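Local coordinates for chromosome replication initiation inhibitor protein (Agrobacterium tumefaciens, PDB 3FD3) that probably regulates transcription as a LysR-family DNA-binding factor, of which this chain is the C-terminal, substrate-binding-type effector part, at residues N5-A10 against D40-W45; E44-G49 against K60-C65; S114-A119 against V124-H129. All blocks are in the same frame, centred on the assembly; numbering follows the deposited sequence. Where two conformers were deposited one is given.

The three contacts fall into two groups. Contacts 1 and 2 share helix 42-47 and the residues E44 and W45. Their centres are about 10 Å apart, and V43 O packs on V62 CG1 between them. In contact 1 the helix meets strand 3-8 of the six-stranded mixed sheet. In contact 2 its last turn meets the loop between strands 53-56 and 66-79. Contact 3 comes later in the chain. It joins helix 111-120 to the approach of strand 128-130, which pairs with strand 102-104. Its centre lies about 26 Å from that of contact 1 and about 32 Å from that of contact 2. Contacts 1 and 2 lie in one lobe of the LysR effector fold, and contact 3 in the other.

Contact 1 of 3, residues N5-A10 against D40-W45; sequences NIATNA and DHTVEW
A7 of strand 3-8 packs on T42 and W45 of helix 42-47 in a small, buried, mainly apolar contact. The strand is second from the edge at the 31-36 side of the mixed sheet. A7 CB points toward the helix. This methyl lies at the rim of the W45 indole, near the ring plane, 3.9 Å from W45 CE3, and W45 CZ3 is almost as close. The ring therefore meets the strand with its six-membered edge. W45 CG is anti to its carbonyl carbon (chi1 -64°), which swings the indole back along the helix. There H41 CB sits over one face near the rim, 3.4 Å above the plane.

T42 touches the same methyl, with T42 OG1 4.1 Å from A7 CB. T42 OG1 spends its hydrogen bond on D37 OD2; toward A7 it only packs. Just before the helix, H41 ND1 donates a nearly straight bond of 3.1 Å to E44 OE1, which it meets from above the carboxylate plane. A7 is backbone-bonded to A53 and V55 of the neighbouring strand 53-56. Such a helix laid on a parallel part of the sheet is characteristic of the alpha/beta lobes of periplasmic-binding-protein-like LysR effector domains.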
loop_
_atom_site.group_PDB
_atom_site.type_symbol
_atom_site.label_atom_id
_atom_site.label_comp_id
_atom_site.label_asym_id
_atom_site.label_seq_id
_atom_site.Cartn_x
_atom_site.Cartn_y
_atom_site.Cartn_z
ATOM N N ASN A 5 1.101 -6.670 -18.651
ATOM C CA ASN A 5 2.049 -6.306 -17.572
ATOM C C ASN A 5 2.383 -4.803 -17.600
ATOM O O ASN A 5 2.976 -4.304 -18.582
ATOM C CB ASN A 5 3.344 -7.112 -17.731
ATOM C CG ASN A 5 3.126 -8.614 -17.668
ATOM O OD1 ASN A 5 2.185 -9.101 -17.048
ATOM N ND2 ASN A 5 3.996 -9.365 -18.344
ATOM N N ILE A 6 2.039 -4.093 -16.530
ATOM C CA ILE A 6 2.190 -2.650 -16.424
ATOM C C ILE A 6 2.845 -2.337 -15.076
ATOM O O ILE A 6 2.565 -2.992 -14.081
ATOM C CB ILE A 6 0.824 -1.945 -16.496
ATOM C CG1 ILE A 6 0.071 -2.301 -17.769
ATOM C CG2 ILE A 6 0.952 -0.390 -16.414
ATOM C CD1 ILE A 6 -1.463 -2.000 -17.589
ATOM N N ALA A 7 3.763 -1.390 -15.061
ATOM C CA ALA A 7 4.467 -1.000 -13.849
ATOM C C ALA A 7 3.998 0.389 -13.418
ATOM O O ALA A 7 3.577 1.214 -14.234
ATOM C CB ALA A 7 5.991 -0.992 -14.062
ATOM N N THR A 8 4.067 0.626 -12.103
ATOM C CA THR A 8 3.767 1.949 -11.536
ATOM C C THR A 8 4.598 2.104 -10.276
ATOM O O THR A 8 4.973 1.090 -9.642
ATOM C CB THR A 8 2.270 2.131 -11.182
ATOM O OG1 THR A 8 2.082 3.439 -10.616
ATOM C CG2 THR A 8 1.772 1.079 -10.182
ATOM N N ASN A 9 4.887 3.357 -9.931
ATOM C CA ASN A 9 5.413 3.674 -8.624
ATOM C C ASN A 9 4.302 3.540 -7.587
ATOM O O ASN A 9 3.119 3.673 -7.908
ATOM C CB ASN A 9 6.055 5.088 -8.590
ATOM C CG ASN A 9 5.063 6.243 -8.982
ATOM O OD1 ASN A 9 4.179 6.080 -9.801
ATOM N ND2 ASN A 9 5.316 7.432 -8.465
ATOM N N ALA A 10 4.675 3.311 -6.330
ATOM C CA ALA A 10 3.676 3.153 -5.267
ATOM C C ALA A 10 2.796 4.378 -5.108
ATOM O O ALA A 10 1.600 4.275 -4.824
ATOM C CB ALA A 10 4.357 2.830 -3.904
ATOM N N ASP A 40 13.433 1.360 -8.407
ATOM C CA ASP A 40 13.958 1.925 -9.640
ATOM C C ASP A 40 14.381 0.817 -10.644
ATOM O O ASP A 40 15.451 0.886 -11.250
ATOM C CB ASP A 40 15.129 2.864 -9.312
ATOM C CG ASP A 40 15.499 3.764 -10.469
ATOM O OD1 ASP A 40 14.616 4.025 -11.325
ATOM O OD2 ASP A 40 16.685 4.190 -10.529
ATOM N N HIS A 41 13.558 -0.223 -10.768
ATOM C CA HIS A 41 13.793 -1.291 -11.727
ATOM C C HIS A 41 12.992 -1.133 -13.008
ATOM O O HIS A 41 13.146 -1.930 -13.933
ATOM C CB HIS A 41 13.468 -2.647 -11.120
ATOM C CG HIS A 41 14.399 -3.038 -10.021
ATOM N ND1 HIS A 41 15.764 -2.860 -10.111
ATOM C CD2 HIS A 41 14.164 -3.576 -8.804
ATOM C CE1 HIS A 41 16.330 -3.270 -8.988
ATOM N NE2 HIS A 41 15.379 -3.704 -8.178
ATOM N N THR A 42 12.125 -0.119 -13.063
ATOM C CA THR A 42 11.203 0.004 -14.208
ATOM C C THR A 42 11.919 0.042 -15.540
ATOM O O THR A 42 11.468 -0.610 -16.501
ATOM C CB THR A 42 10.295 1.241 -14.072
ATOM O OG1 THR A 42 9.385 1.006 -13.004
ATOM C CG2 THR A 42 9.500 1.506 -15.375
ATOM N N VAL A 43 13.039 0.768 -15.609
ATOM C CA VAL A 43 13.803 0.863 -16.861
ATOM C C VAL A 43 14.307 -0.502 -17.343
ATOM O O VAL A 43 14.174 -0.839 -18.516
ATOM C CB VAL A 43 14.993 1.854 -16.734
ATOM C CG1 VAL A 43 15.985 1.666 -17.875
ATOM C CG2 VAL A 43 14.444 3.307 -16.684
ATOM N N GLU A 44 14.853 -1.289 -16.422
ATOM C CA GLU A 44 15.284 -2.651 -16.726
ATOM C C GLU A 44 14.117 -3.532 -17.174
ATOM O O GLU A 44 14.229 -4.277 -18.153
ATOM C CB GLU A 44 15.973 -3.283 -15.512
ATOM C CG GLU A 44 17.191 -2.488 -15.013
ATOM C CD GLU A 44 16.857 -1.510 -13.854
ATOM O OE1 GLU A 44 17.256 -1.830 -12.685
ATOM O OE2 GLU A 44 16.195 -0.452 -14.117
ATOM N N TRP A 45 12.992 -3.419 -16.479
ATOM C CA TRP A 45 11.801 -4.198 -16.827
ATOM C C TRP A 45 11.288 -3.873 -18.217
ATOM O O TRP A 45 10.870 -4.765 -18.956
ATOM C CB TRP A 45 10.675 -3.943 -15.849
ATOM C CG TRP A 45 10.939 -4.383 -14.443
ATOM C CD1 TRP A 45 11.967 -5.166 -13.992
ATOM C CD2 TRP A 45 10.122 -4.093 -13.308
ATOM N NE1 TRP A 45 11.846 -5.359 -12.637
ATOM C CE2 TRP A 45 10.717 -4.717 -12.195
ATOM C CE3 TRP A 45 8.939 -3.360 -13.123
ATOM C CZ2 TRP A 45 10.177 -4.628 -10.921
ATOM C CZ3 TRP A 45 8.398 -3.269 -11.852
ATOM C CH2 TRP A 45 9.020 -3.908 -10.765
#

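Contact 2 of 3, residues E44-G49 against K60-C65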
loop_
_atom_site.group_PDB
_atom_site.type_symbol
_atom_site.label_atom_id
_atom_site.label_comp_id
_atom_site.label_asym_id
_atom_site.label_seq_id
_atom_site.Cartn_x
_atom_site.Cartn_y
_atom_site.Cartn_z
ATOM N N GLU A 44 14.853 -1.289 -16.422
ATOM C CA GLU A 44 15.284 -2.651 -16.726
ATOM C C GLU A 44 14.117 -3.532 -17.174
ATOM O O GLU A 44 14.229 -4.277 -18.153
ATOM C CB GLU A 44 15.973 -3.283 -15.512
ATOM C CG GLU A 44 17.191 -2.488 -15.013
ATOM C CD GLU A 44 16.857 -1.510 -13.854
ATOM O OE1 GLU A 44 17.256 -1.830 -12.685
ATOM O OE2 GLU A 44 16.195 -0.452 -14.117
ATOM N N TRP A 45 12.992 -3.419 -16.479
ATOM C CA TRP A 45 11.801 -4.198 -16.827
ATOM C C TRP A 45 11.288 -3.873 -18.217
ATOM O O TRP A 45 10.870 -4.765 -18.956
ATOM C CB TRP A 45 10.675 -3.943 -15.849
ATOM C CG TRP A 45 10.939 -4.383 -14.443
ATOM C CD1 TRP A 45 11.967 -5.166 -13.992
ATOM C CD2 TRP A 45 10.122 -4.093 -13.308
ATOM N NE1 TRP A 45 11.846 -5.359 -12.637
ATOM C CE2 TRP A 45 10.717 -4.717 -12.195
ATOM C CE3 TRP A 45 8.939 -3.360 -13.123
ATOM C CZ2 TRP A 45 10.177 -4.628 -10.921
ATOM C CZ3 TRP A 45 8.398 -3.269 -11.852
ATOM C CH2 TRP A 45 9.020 -3.908 -10.765
ATOM N N LEU A 46 11.276 -2.594 -18.558
ATOM C CA LEU A 46 10.892 -2.198 -19.907
ATOM C C LEU A 46 11.876 -2.726 -20.953
ATOM O O LEU A 46 11.477 -3.261 -21.985
ATOM C CB LEU A 46 10.774 -0.684 -20.013
ATOM C CG LEU A 46 9.509 -0.069 -19.401
ATOM C CD1 LEU A 46 9.693 1.428 -19.173
ATOM C CD2 LEU A 46 8.217 -0.320 -20.229
ATOM N N ARG A 47 13.156 -2.569 -20.679
ATOM C CA ARG A 47 14.190 -3.053 -21.596
ATOM C C ARG A 47 14.065 -4.558 -21.817
ATOM O O ARG A 47 14.202 -5.035 -22.943
ATOM C CB ARG A 47 15.585 -2.688 -21.078
ATOM C CG ARG A 47 16.727 -2.935 -22.064
ATOM C CD ARG A 47 18.115 -2.905 -21.395
ATOM N NE ARG A 47 18.312 -1.690 -20.595
ATOM C CZ ARG A 47 18.567 -1.642 -19.277
ATOM N NH1 ARG A 47 18.701 -2.750 -18.532
ATOM N NH2 ARG A 47 18.699 -0.451 -18.689
ATOM N N GLY A 48 13.784 -5.302 -20.758
ATOM C CA GLY A 48 13.706 -6.763 -20.831
ATOM C C GLY A 48 12.359 -7.303 -21.282
ATOM O O GLY A 48 12.169 -8.515 -21.323
ATOM N N GLY A 49 11.422 -6.413 -21.602
ATOM C CA GLY A 49 10.057 -6.807 -21.957
ATOM C C GLY A 49 9.259 -7.442 -20.833
ATOM O O GLY A 49 8.257 -8.110 -21.093
ATOM N N LYS A 60 13.745 9.851 -19.565
ATOM C CA LYS A 60 14.640 9.454 -20.600
ATOM C C LYS A 60 14.101 8.191 -21.193
ATOM O O LYS A 60 13.750 7.249 -20.476
ATOM C CB LYS A 60 16.064 9.323 -20.052
ATOM C CG LYS A 60 16.748 10.682 -19.963
ATOM C CD LYS A 60 17.398 10.947 -18.606
ATOM C CE LYS A 60 17.927 12.386 -18.531
ATOM N NZ LYS A 60 18.915 12.584 -17.432
ATOM N N PRO A 61 13.977 8.193 -22.525
ATOM C CA PRO A 61 13.389 7.077 -23.209
ATOM C C PRO A 61 14.228 5.860 -22.995
ATOM O O PRO A 61 15.458 5.905 -23.140
ATOM C CB PRO A 61 13.430 7.495 -24.679
ATOM C CG PRO A 61 14.451 8.577 -24.754
ATOM C CD PRO A 61 14.431 9.250 -23.448
ATOM N N VAL A 62 13.580 4.785 -22.612
ATOM C CA VAL A 62 14.192 3.497 -22.718
ATOM C C VAL A 62 14.166 3.406 -24.218
ATOM O O VAL A 62 13.139 3.754 -24.867
ATOM C CB VAL A 62 13.357 2.381 -22.049
ATOM C CG1 VAL A 62 14.227 1.139 -21.787
ATOM C CG2 VAL A 62 12.748 2.875 -20.754
ATOM N N GLN A 63 15.301 3.028 -24.786
ATOM C CA GLN A 63 15.440 3.027 -26.221
ATOM C C GLN A 63 14.254 2.287 -26.812
ATOM O O GLN A 63 13.910 1.192 -26.379
ATOM C CB GLN A 63 16.743 2.356 -26.626
ATOM C CG GLN A 63 17.158 2.633 -28.055
ATOM C CD GLN A 63 18.516 2.055 -28.344
ATOM O OE1 GLN A 63 19.504 2.379 -27.672
ATOM N NE2 GLN A 63 18.582 1.177 -29.332
ATOM N N GLY A 64 13.596 2.931 -27.759
ATOM C CA GLY A 64 12.474 2.345 -28.430
ATOM C C GLY A 64 11.151 2.846 -27.914
ATOM O O GLY A 64 10.295 3.185 -28.732
ATOM N N CYS A 65 10.972 2.882 -26.581
ATOM C CA CYS A 65 9.683 3.224 -25.987
ATOM C C CYS A 65 9.122 4.549 -26.455
ATOM O O CYS A 65 9.866 5.482 -26.728
ATOM C CB CYS A 65 9.768 3.297 -24.466
ATOM S SG CYS A 65 10.028 1.650 -23.731
#
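At the C-terminal turn of helix 42-47, L46 and R47 meet V62 of the loop between strands 53-56 and 66-79, in the lobe that carries the chain's N-terminal strand. V62 is the hub, with one methyl for each of the two helix residues. Its CG2 lies 3.7 Å from L46 CD1, and L46 CB is also near. The L46 and V62 side chains cross at about a right angle, so V62 CG2 sits against L46 CD1 and CB rather than lying alongside the whole chain. V62 CG1 is anti to the backbone N (chi1 -162°) and leans on the helix backbone, 4.0 Å from R47 N. R47 CB lies beside the same methyl. The other L46 branch is more loosely met, with L46 CD2 4.4 Å from C65 SG.

C65 N bonds to V62 O at 2.9 Å, which closes a beta turn with Q63 and G64 at its corners; G64 has positive phi. The helix ends in a Schellman motif at G49, also of positive phi. G49 lines the pocket of a bound polyethylene glycol. Q180 binds the loop through K60 O and V62 N. No hydrogen bond joins the segments, so their attraction rests on dispersion and the burial of L46 and V62.

Contact 3 of 3, residues S114-A119 against V124-H129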
loop_
_atom_site.group_PDB
_atom_site.type_symbol
_atom_site.label_atom_id
_atom_site.label_comp_id
_atom_site.label_asym_id
_atom_site.label_seq_id
_atom_site.Cartn_x
_atom_site.Cartn_y
_atom_site.Cartn_z
ATOM N N SER A 114 15.704 15.817 -0.186
ATOM C CA SER A 114 15.537 16.863 -1.177
ATOM C C SER A 114 14.737 18.045 -0.610
ATOM O O SER A 114 15.122 19.197 -0.780
ATOM C CB SER A 114 14.828 16.306 -2.412
ATOM O OG SER A 114 14.761 17.332 -3.371
ATOM N N TRP A 115 13.641 17.744 0.073
ATOM C CA TRP A 115 12.816 18.772 0.704
ATOM C C TRP A 115 13.631 19.590 1.703
ATOM O O TRP A 115 13.595 20.814 1.678
ATOM C CB TRP A 115 11.573 18.164 1.382
ATOM C CG TRP A 115 10.754 19.215 2.039
ATOM C CD1 TRP A 115 9.818 20.017 1.441
ATOM C CD2 TRP A 115 10.838 19.636 3.389
ATOM N NE1 TRP A 115 9.305 20.908 2.347
ATOM C CE2 TRP A 115 9.917 20.695 3.555
ATOM C CE3 TRP A 115 11.618 19.237 4.489
ATOM C CZ2 TRP A 115 9.742 21.347 4.773
ATOM C CZ3 TRP A 115 11.440 19.885 5.691
ATOM C CH2 TRP A 115 10.524 20.946 5.818
ATOM N N ILE A 116 14.398 18.917 2.557
ATOM C CA ILE A 116 15.253 19.637 3.517
ATOM C C ILE A 116 16.237 20.584 2.815
ATOM O O ILE A 116 16.367 21.752 3.193
ATOM C CB ILE A 116 16.053 18.676 4.400
ATOM C CG1 ILE A 116 15.099 17.889 5.321
ATOM C CG2 ILE A 116 17.072 19.462 5.235
ATOM C CD1 ILE A 116 15.732 16.660 5.986
ATOM N N ARG A 117 16.926 20.044 1.813
ATOM C CA ARG A 117 17.921 20.768 1.030
ATOM C C ARG A 117 17.309 22.060 0.492
ATOM O O ARG A 117 17.885 23.148 0.635
ATOM C CB ARG A 117 18.382 19.842 -0.104
ATOM C CG ARG A 117 19.512 20.320 -0.958
ATOM C CD ARG A 117 20.266 19.135 -1.589
ATOM N NE ARG A 117 19.420 18.162 -2.281
ATOM C CZ ARG A 117 19.347 16.868 -1.972
ATOM N NH1 ARG A 117 20.055 16.369 -0.969
ATOM N NH2 ARG A 117 18.561 16.067 -2.667
ATOM N N THR A 118 16.120 21.929 -0.085
ATOM C CA THR A 118 15.371 23.048 -0.651
ATOM C C THR A 118 14.804 24.037 0.367
ATOM O O THR A 118 14.856 25.249 0.154
ATOM C CB THR A 118 14.202 22.548 -1.496
ATOM O OG1 THR A 118 14.730 21.866 -2.633
ATOM C CG2 THR A 118 13.348 23.739 -1.972
ATOM N N ALA A 119 14.239 23.517 1.442
ATOM C CA ALA A 119 13.554 24.321 2.444
ATOM C C ALA A 119 14.522 25.083 3.328
ATOM O O ALA A 119 14.273 26.241 3.651
ATOM C CB ALA A 119 12.624 23.428 3.314
ATOM N N VAL A 124 20.587 18.146 5.965
ATOM C CA VAL A 124 20.583 17.726 7.354
ATOM C C VAL A 124 20.321 16.233 7.400
ATOM O O VAL A 124 19.381 15.759 6.777
ATOM C CB VAL A 124 19.482 18.457 8.174
ATOM C CG1 VAL A 124 19.539 18.036 9.638
ATOM C CG2 VAL A 124 19.614 19.972 8.028
ATOM N N SER A 125 21.139 15.496 8.154
ATOM C CA SER A 125 20.903 14.069 8.350
ATOM C C SER A 125 19.871 13.859 9.455
ATOM O O SER A 125 20.105 14.213 10.615
ATOM C CB SER A 125 22.193 13.349 8.716
ATOM O OG SER A 125 21.968 11.954 8.760
ATOM N N TYR A 126 18.761 13.230 9.096
ATOM C CA TYR A 126 17.595 13.113 9.982
ATOM C C TYR A 126 17.410 11.656 10.418
ATOM O O TYR A 126 17.622 10.749 9.618
ATOM C CB TYR A 126 16.333 13.661 9.293
ATOM C CG TYR A 126 15.862 12.877 8.102
ATOM C CD1 TYR A 126 16.410 13.083 6.835
ATOM C CD2 TYR A 126 14.849 11.933 8.228
ATOM C CE1 TYR A 126 15.976 12.350 5.723
ATOM C CE2 TYR A 126 14.416 11.184 7.137
ATOM C CZ TYR A 126 14.982 11.390 5.879
ATOM O OH TYR A 126 14.533 10.636 4.804
ATOM N N PRO A 127 17.005 11.430 11.681
ATOM C CA PRO A 127 16.690 10.066 12.106
ATOM C C PRO A 127 15.356 9.676 11.490
ATOM O O PRO A 127 14.508 10.532 11.251
ATOM C CB PRO A 127 16.584 10.185 13.630
ATOM C CG PRO A 127 16.171 11.570 13.877
ATOM C CD PRO A 127 16.769 12.399 12.769
ATOM N N THR A 128 15.161 8.403 11.202
ATOM C CA THR A 128 13.955 8.046 10.484
ATOM C C THR A 128 13.407 6.703 10.852
ATOM O O THR A 128 14.140 5.766 11.177
ATOM C CB THR A 128 14.209 8.088 8.937
ATOM O OG1 THR A 128 12.964 8.144 8.232
ATOM C CG2 THR A 128 15.020 6.867 8.471
ATOM N N HIS A 129 12.092 6.606 10.746
ATOM C CA HIS A 129 11.448 5.319 10.608
ATOM C C HIS A 129 11.489 4.930 9.127
ATOM O O HIS A 129 11.531 5.796 8.262
ATOM C CB HIS A 129 9.973 5.381 11.025
ATOM C CG HIS A 129 9.724 5.932 12.387
ATOM N ND1 HIS A 129 9.986 5.217 13.540
ATOM C CD2 HIS A 129 9.156 7.095 12.788
ATOM C CE1 HIS A 129 9.615 5.932 14.590
ATOM N NE2 HIS A 129 9.129 7.084 14.164
#
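I116 meets the chain after its own helix with both ends of its branched side chain. Its CG2 rests 3.8 Å from V124 CG2, where the two side chains cross at about a right angle. V124 N lies equally close to this methyl. The other end, I116 CD1, reaches Y126 CD1 at 3.7 Å, approaching the ring obliquely, and V124 O is its next neighbour. I116 CG1 is anti to the carbonyl carbon (chi1 -67°), which aims the longer arm at the tyrosine and leaves CG2 over V124.

Y126 CG lies between the backbone N and the carbonyl carbon (chi1 66°), which turns the ring back toward I116. V124 O lies at the ring edge, in the ring plane. The phenol is fixed further out by a hydrogen bond between Y126 OH and T104 OG1. V124 also packs on P94 and L97 of helix 94-97, and I116 on W147. H129 ND1 is hydrogen-bonded to V32 N of the second subunit, so this chain run leads on to the dimer interface. The contact lies in the beta-alpha-beta crossover of strand 102-104, helix 111-120 and strand 128-130, between the helix and the run into the second strand, a unit of the kind that builds the lobes of this LysR effector fold.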